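Local coordinates for MOBA relate protein (Mycobacterium sp., PDB 2WAW) that is of unknown function but, as a MobA-like NTP transferase of the GT-A clan, probably transfers a nucleotidyl group to an acceptor, at residues A[5-10]-A[94-99]; A[21-26]-A[180-185]; A[46-51]-A[90-95]; A[129-134]-A[172-177]. All blocks are in the same frame, centred on the assembly; numbering follows the deposited sequence. Where two conformers were deposited one is given.

How the contacts relate
Contacts 1, 3 and 4 belong to one mixed sheet, and contact 2 sits near the presumed nucleotide site. Contacts 1 and 3 are neighbours, their centres about 5 Å apart: they share Pro94 and Thr95 and meet where Thr7 OG1 lies 2.7 Å from Gln48 OE1. Both lie at the starting ends of parallel strands, on the opposite side of the chain's centre from contact 2, whose centre is about 26 Å from that of contact 1. Contact 4 pairs the far edge of the sheet, its centre about 23 Å from those of contacts 1 and 2. Its segment 172-177 leads in sequence towards 180-185, so the chain passes from that edge strand to contact 2.

Contact 1: residues A[5-10]-A[94-99]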
loop_
_atom_site.group_PDB
_atom_site.type_symbol
_atom_site.label_atom_id
_atom_site.label_comp_id
_atom_site.label_asym_id
_atom_site.label_seq_id
_atom_site.Cartn_x
_atom_site.Cartn_y
_atom_site.Cartn_z
ATOM N N ARG A 5 -12.882 0.795 -12.190
ATOM C CA ARG A 5 -11.892 -0.006 -12.939
ATOM C C ARG A 5 -10.491 0.089 -12.308
ATOM O O ARG A 5 -9.461 0.085 -12.991
ATOM C CB ARG A 5 -11.890 0.344 -14.419
ATOM C CG ARG A 5 -13.268 0.226 -15.027
ATOM C CD ARG A 5 -13.288 0.327 -16.528
ATOM N NE ARG A 5 -14.638 0.023 -17.001
ATOM C CZ ARG A 5 -15.091 0.247 -18.232
ATOM N NH1 ARG A 5 -14.308 0.793 -19.157
ATOM N NH2 ARG A 5 -16.343 -0.072 -18.529
ATOM N N VAL A 6 -10.479 0.172 -10.985
ATOM C CA VAL A 6 -9.228 0.207 -10.220
ATOM C C VAL A 6 -9.256 -0.860 -9.107
ATOM O O VAL A 6 -10.236 -0.975 -8.364
ATOM C CB VAL A 6 -8.950 1.621 -9.600
ATOM C CG1 VAL A 6 -7.642 1.585 -8.822
ATOM C CG2 VAL A 6 -8.873 2.684 -10.686
ATOM N N THR A 7 -8.150 -1.596 -8.983
ATOM C CA THR A 7 -7.938 -2.499 -7.854
ATOM C C THR A 7 -6.935 -1.869 -6.906
ATOM O O THR A 7 -5.879 -1.429 -7.345
ATOM C CB THR A 7 -7.411 -3.861 -8.336
ATOM O OG1 THR A 7 -8.472 -4.548 -9.011
ATOM C CG2 THR A 7 -6.949 -4.710 -7.149
ATOM N N GLY A 8 -7.277 -1.811 -5.625
ATOM C CA GLY A 8 -6.320 -1.394 -4.596
ATOM C C GLY A 8 -5.537 -2.586 -4.093
ATOM O O GLY A 8 -6.087 -3.670 -3.951
ATOM N N VAL A 9 -4.245 -2.387 -3.819
ATOM C CA VAL A 9 -3.394 -3.457 -3.319
ATOM C C VAL A 9 -2.646 -2.890 -2.109
ATOM O O VAL A 9 -1.843 -1.967 -2.241
ATOM C CB VAL A 9 -2.355 -3.929 -4.384
ATOM C CG1 VAL A 9 -1.425 -5.046 -3.806
ATOM C CG2 VAL A 9 -3.048 -4.413 -5.688
ATOM N N VAL A 10 -2.937 -3.437 -0.938
ATOM C CA VAL A 10 -2.257 -3.056 0.286
ATOM C C VAL A 10 -1.204 -4.119 0.574
ATOM O O VAL A 10 -1.541 -5.288 0.855
ATOM C CB VAL A 10 -3.245 -2.958 1.453
ATOM C CG1 VAL A 10 -2.509 -2.665 2.766
ATOM C CG2 VAL A 10 -4.270 -1.870 1.212
ATOM N N PRO A 94 -9.568 -8.831 -14.118
ATOM C CA PRO A 94 -9.271 -8.377 -15.485
ATOM C C PRO A 94 -9.855 -7.019 -15.881
ATOM O O PRO A 94 -9.294 -6.336 -16.746
ATOM C CB PRO A 94 -9.858 -9.490 -16.366
ATOM C CG PRO A 94 -9.909 -10.695 -15.483
ATOM C CD PRO A 94 -10.137 -10.202 -14.098
ATOM N N THR A 95 -10.946 -6.612 -15.239
ATOM C CA THR A 95 -11.524 -5.304 -15.527
ATOM C C THR A 95 -10.699 -4.126 -15.007
ATOM O O THR A 95 -10.939 -2.995 -15.407
ATOM C CB THR A 95 -12.992 -5.169 -15.041
ATOM O OG1 THR A 95 -13.037 -5.310 -13.614
ATOM C CG2 THR A 95 -13.872 -6.225 -15.719
ATOM N N ALA A 96 -9.733 -4.373 -14.119
ATOM C CA ALA A 96 -8.966 -3.261 -13.566
ATOM C C ALA A 96 -8.045 -2.707 -14.663
ATOM O O ALA A 96 -7.348 -3.462 -15.338
ATOM C CB ALA A 96 -8.131 -3.720 -12.346
ATOM N N GLU A 97 -8.048 -1.386 -14.819
ATOM C CA GLU A 97 -7.168 -0.704 -15.781
ATOM C C GLU A 97 -5.780 -0.456 -15.169
ATOM O O GLU A 97 -4.808 -0.188 -15.869
ATOM C CB GLU A 97 -7.776 0.647 -16.215
ATOM C CG GLU A 97 -8.954 0.525 -17.185
ATOM C CD GLU A 97 -9.704 1.843 -17.401
ATOM O OE1 GLU A 97 -9.286 2.899 -16.866
ATOM O OE2 GLU A 97 -10.722 1.809 -18.126
ATOM N N GLY A 98 -5.711 -0.534 -13.851
ATOM C CA GLY A 98 -4.446 -0.423 -13.139
ATOM C C GLY A 98 -4.687 -0.720 -11.679
ATOM O O GLY A 98 -5.826 -1.020 -11.264
ATOM N N ILE A 99 -3.616 -0.641 -10.895
ATOM C CA ILE A 99 -3.732 -0.819 -9.466
ATOM C C ILE A 99 -3.223 0.408 -8.768
ATOM O O ILE A 99 -2.424 1.151 -9.329
ATOM C CB ILE A 99 -2.945 -2.048 -8.947
ATOM C CG1 ILE A 99 -1.421 -1.908 -9.237
ATOM C CG2 ILE A 99 -3.586 -3.349 -9.489
ATOM C CD1 ILE A 99 -0.558 -3.070 -8.694
#
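Arg5 and Glu97 meet through both backbone and side chain. Among the backbone bonds, Glu97 N gives a nearly straight hydrogen bond to Arg5 O (2.7 Å, 166° at the hydrogen), and Ala96 CA leans its hydrogen on the same oxygen. One step on, Thr7 N reaches Gly98 O at 3.3 Å, a weak bond. Beyond it Ile99 CA sits only 3.1 Å from Thr7 O, a CA-H...O contact that accompanies the parallel bridge between Thr7 and Ile99. This is where strand 98-103 begins to run beside strand 6-12. The latter is the first strand of the Rossmann-like sheet of the GT-A fold and has strand 48-53 along its other edge. The apolar contacts share the face carrying Thr7 and Ile99. Ile99 turns its CG1 into the crowded position between backbone N and carbonyl carbon (chi1 61°), while CG2 packs 4.0 Å from both Thr7 CB and Val9 CG2. Phe146 and Leu149 of helix 146-150 cover Ile99 further out. Ala96 CB rests 3.5 Å from Thr7 OG1, a hydroxyl whose polar partner is Gln48 OE1. The charged contact lies at the surface. Arg5 extends past the Glu97 carboxylate, its CD 3.4 Å from OE2. The same oxygen stands at the edge of the guanidinium, in its plane, but the ion pair to NH1 is long at 3.9 Å, and the two planar groups are turned 77° against each other.

Contact 2: residues A[21-26]-A[180-185]; sequences TPKQLL and LDVDTW
Lys23 NZ donates to Val182 O at 2.7 Å, a short bond that meets the carbonyl nearly along its C=O axis (164°). The aliphatic end of the lysine follows the same oxygen, with CD 3.3 Å from Val182 O. Although Lys23 leaves the backbone with CG between N and the carbonyl carbon (chi1 69°), it is extended from there on, which carries the ammonium across to the other segment. Beside this polar link lies a small apolar cluster. Leu26 spreads its two methyls, CD1 towards Val182 CG1 at 4.3 Å and CD2 against Trp185 CZ3 at 3.7 Å, approaching the indole obliquely. Thr21 CG2 comes to the edge of that ring, near its plane, 4.2 Å from CZ3.

In the second shell, Tyr15 O takes another bond from Lys23 NZ. Asp105 OD2 accepts from Val182 N and lies in a long, weak ion pair with the lysine. Trp185 is held by NE1 bonding to Glu189 and by an edge-to-face stack with Tyr188. Thr184 N-caps helix 185-197 through Asp187 N. Asp105 may correspond to the metal-binding aspartate of related nucleotidyltransferases, although no metal is modelled here. Lys23 belongs to the glycine-rich signature loop following the first strand, and its packing against the segment leading into helix 185-197 is consistent with the nucleotide-binding side of a GT-A fold.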
loop_
_atom_site.group_PDB
_atom_site.type_symbol
_atom_site.label_atom_id
_atom_site.label_comp_id
_atom_site.label_asym_id
_atom_site.label_seq_id
_atom_site.Cartn_x
_atom_site.Cartn_y
_atom_site.Cartn_z
ATOM N N THR A 21 8.001 -7.816 16.501
ATOM C CA THR A 21 6.615 -8.227 16.660
ATOM C C THR A 21 5.913 -7.835 15.360
ATOM O O THR A 21 6.402 -6.936 14.679
ATOM C CB THR A 21 5.963 -7.502 17.863
ATOM O OG1 THR A 21 4.712 -8.116 18.182
ATOM C CG2 THR A 21 5.756 -6.009 17.577
ATOM N N PRO A 22 4.806 -8.515 14.992
ATOM C CA PRO A 22 4.170 -8.138 13.713
ATOM C C PRO A 22 3.641 -6.695 13.739
ATOM O O PRO A 22 2.745 -6.377 14.525
ATOM C CB PRO A 22 3.029 -9.161 13.575
ATOM C CG PRO A 22 3.452 -10.345 14.460
ATOM C CD PRO A 22 4.088 -9.635 15.639
ATOM N N LYS A 23 4.205 -5.814 12.913
ATOM C CA LYS A 23 3.790 -4.408 12.960
ATOM C C LYS A 23 2.310 -4.221 12.592
ATOM O O LYS A 23 1.677 -3.268 13.039
ATOM C CB LYS A 23 4.688 -3.524 12.085
ATOM C CG LYS A 23 4.547 -3.740 10.586
ATOM C CD LYS A 23 5.704 -2.973 9.924
ATOM C CE LYS A 23 5.754 -3.153 8.454
ATOM N NZ LYS A 23 6.888 -2.357 7.915
ATOM N N GLN A 24 1.784 -5.144 11.787
ATOM C CA GLN A 24 0.389 -5.111 11.330
ATOM C C GLN A 24 -0.569 -5.049 12.529
ATOM O O GLN A 24 -1.648 -4.456 12.441
ATOM C CB GLN A 24 0.079 -6.365 10.464
ATOM C CG GLN A 24 0.903 -6.497 9.150
ATOM C CD GLN A 24 2.334 -7.038 9.331
ATOM O OE1 GLN A 24 3.154 -7.028 8.382
ATOM N NE2 GLN A 24 2.648 -7.498 10.537
ATOM N N LEU A 25 -0.152 -5.643 13.626
ATOM C CA LEU A 25 -0.982 -5.782 14.810
ATOM C C LEU A 25 -0.734 -4.759 15.913
ATOM O O LEU A 25 -1.398 -4.777 16.878
ATOM C CB LEU A 25 -0.898 -7.220 15.362
ATOM C CG LEU A 25 -1.278 -8.316 14.383
ATOM C CD1 LEU A 25 -0.940 -9.619 14.871
ATOM C CD2 LEU A 25 -2.734 -8.265 14.018
ATOM N N LEU A 26 0.206 -3.875 15.724
ATOM C CA LEU A 26 0.459 -2.813 16.714
ATOM C C LEU A 26 -0.785 -1.955 16.977
ATOM O O LEU A 26 -1.460 -1.507 16.040
ATOM C CB LEU A 26 1.590 -1.930 16.232
ATOM C CG LEU A 26 2.950 -2.608 16.103
ATOM C CD1 LEU A 26 3.883 -1.722 15.261
ATOM C CD2 LEU A 26 3.561 -2.932 17.475
ATOM N N LEU A 180 3.580 8.896 7.266
ATOM C CA LEU A 180 4.508 8.131 8.073
ATOM C C LEU A 180 4.300 6.658 7.787
ATOM O O LEU A 180 3.177 6.234 7.501
ATOM C CB LEU A 180 4.271 8.388 9.558
ATOM C CG LEU A 180 4.514 9.811 10.088
ATOM C CD1 LEU A 180 4.317 9.819 11.598
ATOM C CD2 LEU A 180 5.906 10.305 9.726
ATOM N N ASP A 181 5.393 5.901 7.844
ATOM C CA ASP A 181 5.318 4.442 7.829
ATOM C C ASP A 181 6.101 3.884 9.014
ATOM O O ASP A 181 6.613 4.649 9.836
ATOM C CB ASP A 181 5.780 3.853 6.487
ATOM C CG ASP A 181 7.132 4.383 6.035
ATOM O OD1 ASP A 181 7.992 4.690 6.895
ATOM O OD2 ASP A 181 7.333 4.482 4.805
ATOM N N VAL A 182 6.184 2.560 9.123
ATOM C CA VAL A 182 6.745 1.954 10.328
ATOM C C VAL A 182 7.786 0.879 9.978
ATOM O O VAL A 182 7.425 -0.226 9.537
ATOM C CB VAL A 182 5.609 1.361 11.229
ATOM C CG1 VAL A 182 6.197 0.674 12.477
ATOM C CG2 VAL A 182 4.638 2.472 11.644
ATOM N N ASP A 183 9.066 1.231 10.147
ATOM C CA ASP A 183 10.199 0.306 9.990
ATOM C C ASP A 183 10.731 -0.137 11.345
ATOM O O ASP A 183 11.229 -1.260 11.500
ATOM C CB ASP A 183 11.387 0.981 9.268
ATOM C CG ASP A 183 11.129 1.270 7.804
ATOM O OD1 ASP A 183 10.299 0.587 7.170
ATOM O OD2 ASP A 183 11.787 2.203 7.276
ATOM N N THR A 184 10.699 0.782 12.307
ATOM C CA THR A 184 11.389 0.582 13.575
ATOM C C THR A 184 10.423 0.917 14.708
ATOM O O THR A 184 9.374 1.527 14.471
ATOM C CB THR A 184 12.586 1.543 13.717
ATOM O OG1 THR A 184 12.112 2.896 13.635
ATOM C CG2 THR A 184 13.640 1.305 12.621
ATOM N N TRP A 185 10.773 0.535 15.935
ATOM C CA TRP A 185 9.917 0.868 17.076
ATOM C C TRP A 185 9.764 2.379 17.209
ATOM O O TRP A 185 8.666 2.890 17.480
ATOM C CB TRP A 185 10.433 0.264 18.392
ATOM C CG TRP A 185 9.369 0.376 19.433
ATOM C CD1 TRP A 185 9.227 1.379 20.344
ATOM C CD2 TRP A 185 8.242 -0.493 19.608
ATOM N NE1 TRP A 185 8.092 1.171 21.105
ATOM C CE2 TRP A 185 7.466 0.035 20.667
ATOM C CE3 TRP A 185 7.817 -1.683 18.979
ATOM C CZ2 TRP A 185 6.287 -0.582 21.121
ATOM C CZ3 TRP A 185 6.643 -2.295 19.431
ATOM C CH2 TRP A 185 5.893 -1.736 20.489
#

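Contact 3: residues A[46-51]-A[90-95]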
loop_
_atom_site.group_PDB
_atom_site.type_symbol
_atom_site.label_atom_id
_atom_site.label_comp_id
_atom_site.label_asym_id
_atom_site.label_seq_id
_atom_site.Cartn_x
_atom_site.Cartn_y
_atom_site.Cartn_z
ATOM N N PHE A 46 -12.113 1.952 -5.075
ATOM C CA PHE A 46 -11.651 0.706 -5.666
ATOM C C PHE A 46 -12.831 -0.203 -5.933
ATOM O O PHE A 46 -13.796 -0.219 -5.162
ATOM C CB PHE A 46 -10.727 -0.056 -4.707
ATOM C CG PHE A 46 -9.501 0.719 -4.261
ATOM C CD1 PHE A 46 -8.765 1.492 -5.169
ATOM C CD2 PHE A 46 -9.068 0.651 -2.933
ATOM C CE1 PHE A 46 -7.608 2.180 -4.759
ATOM C CE2 PHE A 46 -7.922 1.332 -2.498
ATOM C CZ PHE A 46 -7.173 2.105 -3.415
ATOM N N ASP A 47 -12.721 -1.005 -6.986
ATOM C CA ASP A 47 -13.686 -2.070 -7.255
ATOM C C ASP A 47 -13.314 -3.360 -6.531
ATOM O O ASP A 47 -14.165 -4.240 -6.316
ATOM C CB ASP A 47 -13.734 -2.385 -8.745
ATOM C CG ASP A 47 -14.300 -1.248 -9.586
ATOM O OD1 ASP A 47 -14.923 -0.311 -9.047
ATOM O OD2 ASP A 47 -14.112 -1.326 -10.817
ATOM N N GLN A 48 -12.036 -3.479 -6.174
ATOM C CA GLN A 48 -11.494 -4.669 -5.550
ATOM C C GLN A 48 -10.389 -4.196 -4.622
ATOM O O GLN A 48 -9.670 -3.257 -4.968
ATOM C CB GLN A 48 -10.908 -5.598 -6.623
ATOM C CG GLN A 48 -10.103 -6.785 -6.080
ATOM C CD GLN A 48 -9.445 -7.599 -7.164
ATOM O OE1 GLN A 48 -9.035 -7.068 -8.213
ATOM N NE2 GLN A 48 -9.300 -8.890 -6.908
ATOM N N LEU A 49 -10.244 -4.854 -3.488
ATOM C CA LEU A 49 -9.158 -4.587 -2.586
ATOM C C LEU A 49 -8.452 -5.866 -2.165
ATOM O O LEU A 49 -9.025 -6.688 -1.583
ATOM C CB LEU A 49 -9.649 -3.821 -1.365
ATOM C CG LEU A 49 -8.670 -3.387 -0.285
ATOM C CD1 LEU A 49 -7.572 -2.541 -0.866
ATOM C CD2 LEU A 49 -9.417 -2.605 0.758
ATOM N N ILE A 50 -7.170 -5.931 -2.471
ATOM C CA ILE A 50 -6.301 -7.051 -2.158
ATOM C C ILE A 50 -5.337 -6.675 -1.029
ATOM O O ILE A 50 -4.816 -5.622 -1.016
ATOM C CB ILE A 50 -5.424 -7.424 -3.360
ATOM C CG1 ILE A 50 -6.273 -7.937 -4.524
ATOM C CG2 ILE A 50 -4.346 -8.410 -2.974
ATOM C CD1 ILE A 50 -5.530 -8.071 -5.760
ATOM N N VAL A 51 -5.194 -7.558 -0.079
ATOM C CA VAL A 51 -4.214 -7.360 0.992
ATOM C C VAL A 51 -3.277 -8.550 1.013
ATOM O O VAL A 51 -3.726 -9.710 1.002
ATOM C CB VAL A 51 -4.894 -7.246 2.371
ATOM C CG1 VAL A 51 -3.872 -6.823 3.470
ATOM C CG2 VAL A 51 -6.087 -6.299 2.305
ATOM N N THR A 90 -1.613 -11.716 -9.702
ATOM C CA THR A 90 -2.351 -12.845 -10.275
ATOM C C THR A 90 -3.853 -12.816 -9.907
ATOM O O THR A 90 -4.695 -13.404 -10.605
ATOM C CB THR A 90 -1.688 -14.189 -9.902
ATOM O OG1 THR A 90 -1.896 -14.480 -8.516
ATOM C CG2 THR A 90 -0.199 -14.134 -10.185
ATOM N N TRP A 91 -4.167 -12.102 -8.827
ATOM C CA TRP A 91 -5.524 -11.955 -8.285
ATOM C C TRP A 91 -6.286 -10.729 -8.782
ATOM O O TRP A 91 -7.483 -10.599 -8.518
ATOM C CB TRP A 91 -5.466 -11.839 -6.767
ATOM C CG TRP A 91 -5.228 -13.097 -6.021
ATOM C CD1 TRP A 91 -4.082 -13.845 -6.008
ATOM C CD2 TRP A 91 -6.136 -13.724 -5.110
ATOM N NE1 TRP A 91 -4.240 -14.927 -5.169
ATOM C CE2 TRP A 91 -5.487 -14.874 -4.600
ATOM C CE3 TRP A 91 -7.441 -13.434 -4.683
ATOM C CZ2 TRP A 91 -6.106 -15.743 -3.685
ATOM C CZ3 TRP A 91 -8.056 -14.296 -3.770
ATOM C CH2 TRP A 91 -7.383 -15.437 -3.283
ATOM N N VAL A 92 -5.596 -9.817 -9.464
ATOM C CA VAL A 92 -6.222 -8.579 -9.939
ATOM C C VAL A 92 -7.314 -8.885 -10.966
ATOM O O VAL A 92 -7.075 -9.644 -11.911
ATOM C CB VAL A 92 -5.170 -7.629 -10.541
ATOM C CG1 VAL A 92 -5.822 -6.382 -11.122
ATOM C CG2 VAL A 92 -4.161 -7.216 -9.454
ATOM N N ASP A 93 -8.479 -8.341 -10.751
ATOM C CA ASP A 93 -9.651 -8.466 -11.668
ATOM C C ASP A 93 -9.221 -8.048 -13.113
ATOM O O ASP A 93 -8.687 -7.037 -13.279
ATOM C CB ASP A 93 -10.839 -7.632 -11.126
ATOM C CG ASP A 93 -12.198 -7.969 -11.783
ATOM O OD1 ASP A 93 -12.303 -7.982 -13.018
ATOM O OD2 ASP A 93 -13.194 -8.168 -11.046
ATOM N N PRO A 94 -9.568 -8.831 -14.118
ATOM C CA PRO A 94 -9.271 -8.377 -15.485
ATOM C C PRO A 94 -9.855 -7.019 -15.881
ATOM O O PRO A 94 -9.294 -6.336 -16.746
ATOM C CB PRO A 94 -9.858 -9.490 -16.366
ATOM C CG PRO A 94 -9.909 -10.695 -15.483
ATOM C CD PRO A 94 -10.137 -10.202 -14.098
ATOM N N THR A 95 -10.946 -6.612 -15.239
ATOM C CA THR A 95 -11.524 -5.304 -15.527
ATOM C C THR A 95 -10.699 -4.126 -15.007
ATOM O O THR A 95 -10.939 -2.995 -15.407
ATOM C CB THR A 95 -12.992 -5.169 -15.041
ATOM O OG1 THR A 95 -13.037 -5.310 -13.614
ATOM C CG2 THR A 95 -13.872 -6.225 -15.719
HETATM O O HOH W 1 -12.352 -3.162 -12.072
HETATM O O HOH W 2 -13.571 -5.815 -9.297
#
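Gln48 and Asp93 lie 7.4 Å apart between CA atoms, and the loop 90-95 then runs back against the direction of the strand, bringing Trp91 opposite Ile50 with no backbone-to-backbone bond between the two segments. Gln48 spans the gap with its amide. With CG anti to the backbone N (chi1 171°) and the chain extended, the amide reaches the loop backbone and bonds it with both ends. OE1 accepts from Asp93 N at 2.9 Å, while NE2 donates to Trp91 O at 3.0 Å. Trp91 O lies close to the amide plane, whereas NE2 stands 36° above the plane of that carbonyl. Besides Thr7 on OE1, Asp70 OD2 accepts from NE2, so four partners fix the amide's rotation. The loop it grips links helix 84-90 to strand 98-103, the crossover that takes the chain from the edge strand 70-73 past strands 48-53 and 6-12 in the Rossmann-like sheet. Deeper in, Ile50 CD1 touches both Trp91 CB (3.9 Å) and Val92 CG2 (4.0 Å), the two contacts about at right angles, and the indole itself leads away over strand 70-73. Towards solvent, in the conformer given, Asp93 OD1 accepts from Thr95 N on its anti side, an Asx turn that bends the loop. A water joins Asp47 OD2, to which it donates at 2.8 Å, with Thr95 OG1 at 2.7 Å.

Contact 4: residues A[129-134]-A[172-177]; sequences CEYANG and IRVDAD
Tyr131 presents a ring edge to Ala176 O, which lies in the ring plane and comes 3.2 Å from Tyr131 CB. Gly134 O also lies at the ring edge, in plane. Asp177 O and Val174 CG1 approach the ring obliquely, the methyl 3.6 Å from CE1. Tyrosine and valine run side by side, pointing the same way; further out the phenol OH bonds to His137 O. The Arg173 chain bends at chi2 (88°), which brings Glu130 O to the edge of its guanidinium, in plane. NH1 is modelled as donating to that oxygen, but doubtfully, since two conformers were deposited and NH1 crowds Val174 O. The Asn133 side chain crosses that of Asp177 at about a right angle, though amide and carboxylate planes are only 38° apart; Asn133 OD1 lies 3.3 Å from Asp177 CA and accepts from Val178 N.

Parallel strands 126-131 and 169-173 supply the frame. Glu130 N donates to Ile172 O (2.8 Å), and Val174 N returns to Glu130 O at 2.9 Å. Past the strand ends an inverse gamma turn centred on Asp175 brings Ala176 O to Ala132 N, again 2.8 Å. Here 129-134 swings into the type I turn 131-134. Glu130 has a salt bridge to Arg171, on the edge strand 169-173. Backbone bonds thus carry this edge of the GT-A sheet beyond the strands, while buried Tyr131 fills the inner side and charged groups lie towards the surface.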
loop_
_atom_site.group_PDB
_atom_site.type_symbol
_atom_site.label_atom_id
_atom_site.label_comp_id
_atom_site.label_asym_id
_atom_site.label_seq_id
_atom_site.Cartn_x
_atom_site.Cartn_y
_atom_site.Cartn_z
ATOM N N CYS A 129 2.213 10.106 -5.888
ATOM C CA CYS A 129 1.865 11.310 -5.142
ATOM C C CYS A 129 3.107 12.129 -4.843
ATOM O O CYS A 129 4.136 11.600 -4.405
ATOM C CB CYS A 129 1.140 10.949 -3.857
ATOM S SG CYS A 129 -0.537 10.289 -4.180
ATOM N N GLU A 130 3.007 13.423 -5.091
ATOM C CA GLU A 130 4.074 14.345 -4.783
ATOM C C GLU A 130 3.636 15.211 -3.623
ATOM O O GLU A 130 2.793 16.098 -3.772
ATOM C CB GLU A 130 4.434 15.199 -5.999
ATOM C CG GLU A 130 5.595 16.132 -5.721
ATOM C CD GLU A 130 6.084 16.830 -6.966
ATOM O OE1 GLU A 130 5.250 17.368 -7.724
ATOM O OE2 GLU A 130 7.308 16.848 -7.176
ATOM N N TYR A 131 4.202 14.918 -2.460
ATOM C CA TYR A 131 3.901 15.641 -1.237
ATOM C C TYR A 131 4.835 16.842 -1.105
ATOM O O TYR A 131 5.745 17.040 -1.923
ATOM C CB TYR A 131 4.087 14.685 -0.067
ATOM C CG TYR A 131 3.140 13.500 -0.100
ATOM C CD1 TYR A 131 1.874 13.599 0.478
ATOM C CD2 TYR A 131 3.511 12.304 -0.684
ATOM C CE1 TYR A 131 0.994 12.536 0.478
ATOM C CE2 TYR A 131 2.635 11.218 -0.700
ATOM C CZ TYR A 131 1.375 11.345 -0.112
ATOM O OH TYR A 131 0.472 10.315 -0.086
ATOM N N ALA A 132 4.600 17.657 -0.080
ATOM C CA ALA A 132 5.396 18.854 0.155
ATOM C C ALA A 132 6.895 18.547 0.366
ATOM O O ALA A 132 7.751 19.371 0.025
ATOM C CB ALA A 132 4.831 19.601 1.338
ATOM N N ASN A 133 7.201 17.365 0.910
ATOM C CA ASN A 133 8.576 16.974 1.236
ATOM C C ASN A 133 9.056 15.722 0.503
ATOM O O ASN A 133 9.970 15.032 0.967
ATOM C CB ASN A 133 8.737 16.787 2.753
ATOM C CG ASN A 133 7.843 15.690 3.317
ATOM O OD1 ASN A 133 6.806 15.347 2.744
ATOM N ND2 ASN A 133 8.244 15.141 4.460
ATOM N N GLY A 134 8.436 15.438 -0.638
ATOM C CA GLY A 134 8.888 14.367 -1.520
ATOM C C GLY A 134 7.790 13.500 -2.101
ATOM O O GLY A 134 6.618 13.665 -1.769
ATOM N N ILE A 172 1.393 13.624 -9.011
ATOM C CA ILE A 172 0.122 14.211 -8.601
ATOM C C ILE A 172 0.337 14.897 -7.256
ATOM O O ILE A 172 0.636 14.233 -6.259
ATOM C CB ILE A 172 -0.990 13.138 -8.459
ATOM C CG1 ILE A 172 -1.103 12.248 -9.721
ATOM C CG2 ILE A 172 -2.318 13.805 -8.112
ATOM C CD1 ILE A 172 -1.304 13.006 -11.013
ATOM N N ARG A 173 0.178 16.213 -7.228
ATOM C CA ARG A 173 0.434 16.996 -6.021
ATOM C C ARG A 173 -0.598 16.706 -4.929
ATOM O O ARG A 173 -1.807 16.665 -5.199
ATOM C CB ARG A 173 0.440 18.492 -6.358
ATOM C CG ARG A 173 0.679 19.416 -5.168
ATOM C CD ARG A 173 2.157 19.684 -4.914
ATOM N NE ARG A 173 2.355 20.524 -3.731
ATOM C CZ ARG A 173 2.568 20.056 -2.503
ATOM N NH1 ARG A 173 2.627 18.750 -2.292
ATOM N NH2 ARG A 173 2.729 20.895 -1.487
ATOM N N VAL A 174 -0.110 16.504 -3.703
ATOM C CA VAL A 174 -0.942 16.341 -2.505
ATOM C C VAL A 174 -0.464 17.387 -1.483
ATOM O O VAL A 174 0.732 17.502 -1.220
ATOM C CB VAL A 174 -0.813 14.907 -1.920
ATOM C CG1 VAL A 174 -1.663 14.750 -0.641
ATOM C CG2 VAL A 174 -1.234 13.880 -2.962
ATOM N N ASP A 175 -1.395 18.159 -0.924
ATOM C CA ASP A 175 -1.059 19.253 -0.006
ATOM C C ASP A 175 -0.916 18.686 1.407
ATOM O O ASP A 175 -1.756 18.937 2.294
ATOM C CB ASP A 175 -2.139 20.341 -0.062
ATOM C CG ASP A 175 -1.722 21.642 0.629
ATOM O OD1 ASP A 175 -0.522 21.835 0.925
ATOM O OD2 ASP A 175 -2.614 22.478 0.867
ATOM N N ALA A 176 0.151 17.914 1.593
ATOM C CA ALA A 176 0.478 17.249 2.853
ATOM C C ALA A 176 1.933 16.812 2.774
ATOM O O ALA A 176 2.536 16.870 1.697
ATOM C CB ALA A 176 -0.438 16.027 3.049
ATOM N N ASP A 177 2.496 16.365 3.899
ATOM C CA ASP A 177 3.786 15.664 3.904
ATOM C C ASP A 177 3.612 14.173 3.605
ATOM O O ASP A 177 2.521 13.630 3.777
ATOM C CB ASP A 177 4.493 15.823 5.251
ATOM C CG ASP A 177 5.015 17.237 5.474
ATOM O OD1 ASP A 177 5.125 18.004 4.493
ATOM O OD2 ASP A 177 5.332 17.570 6.637
#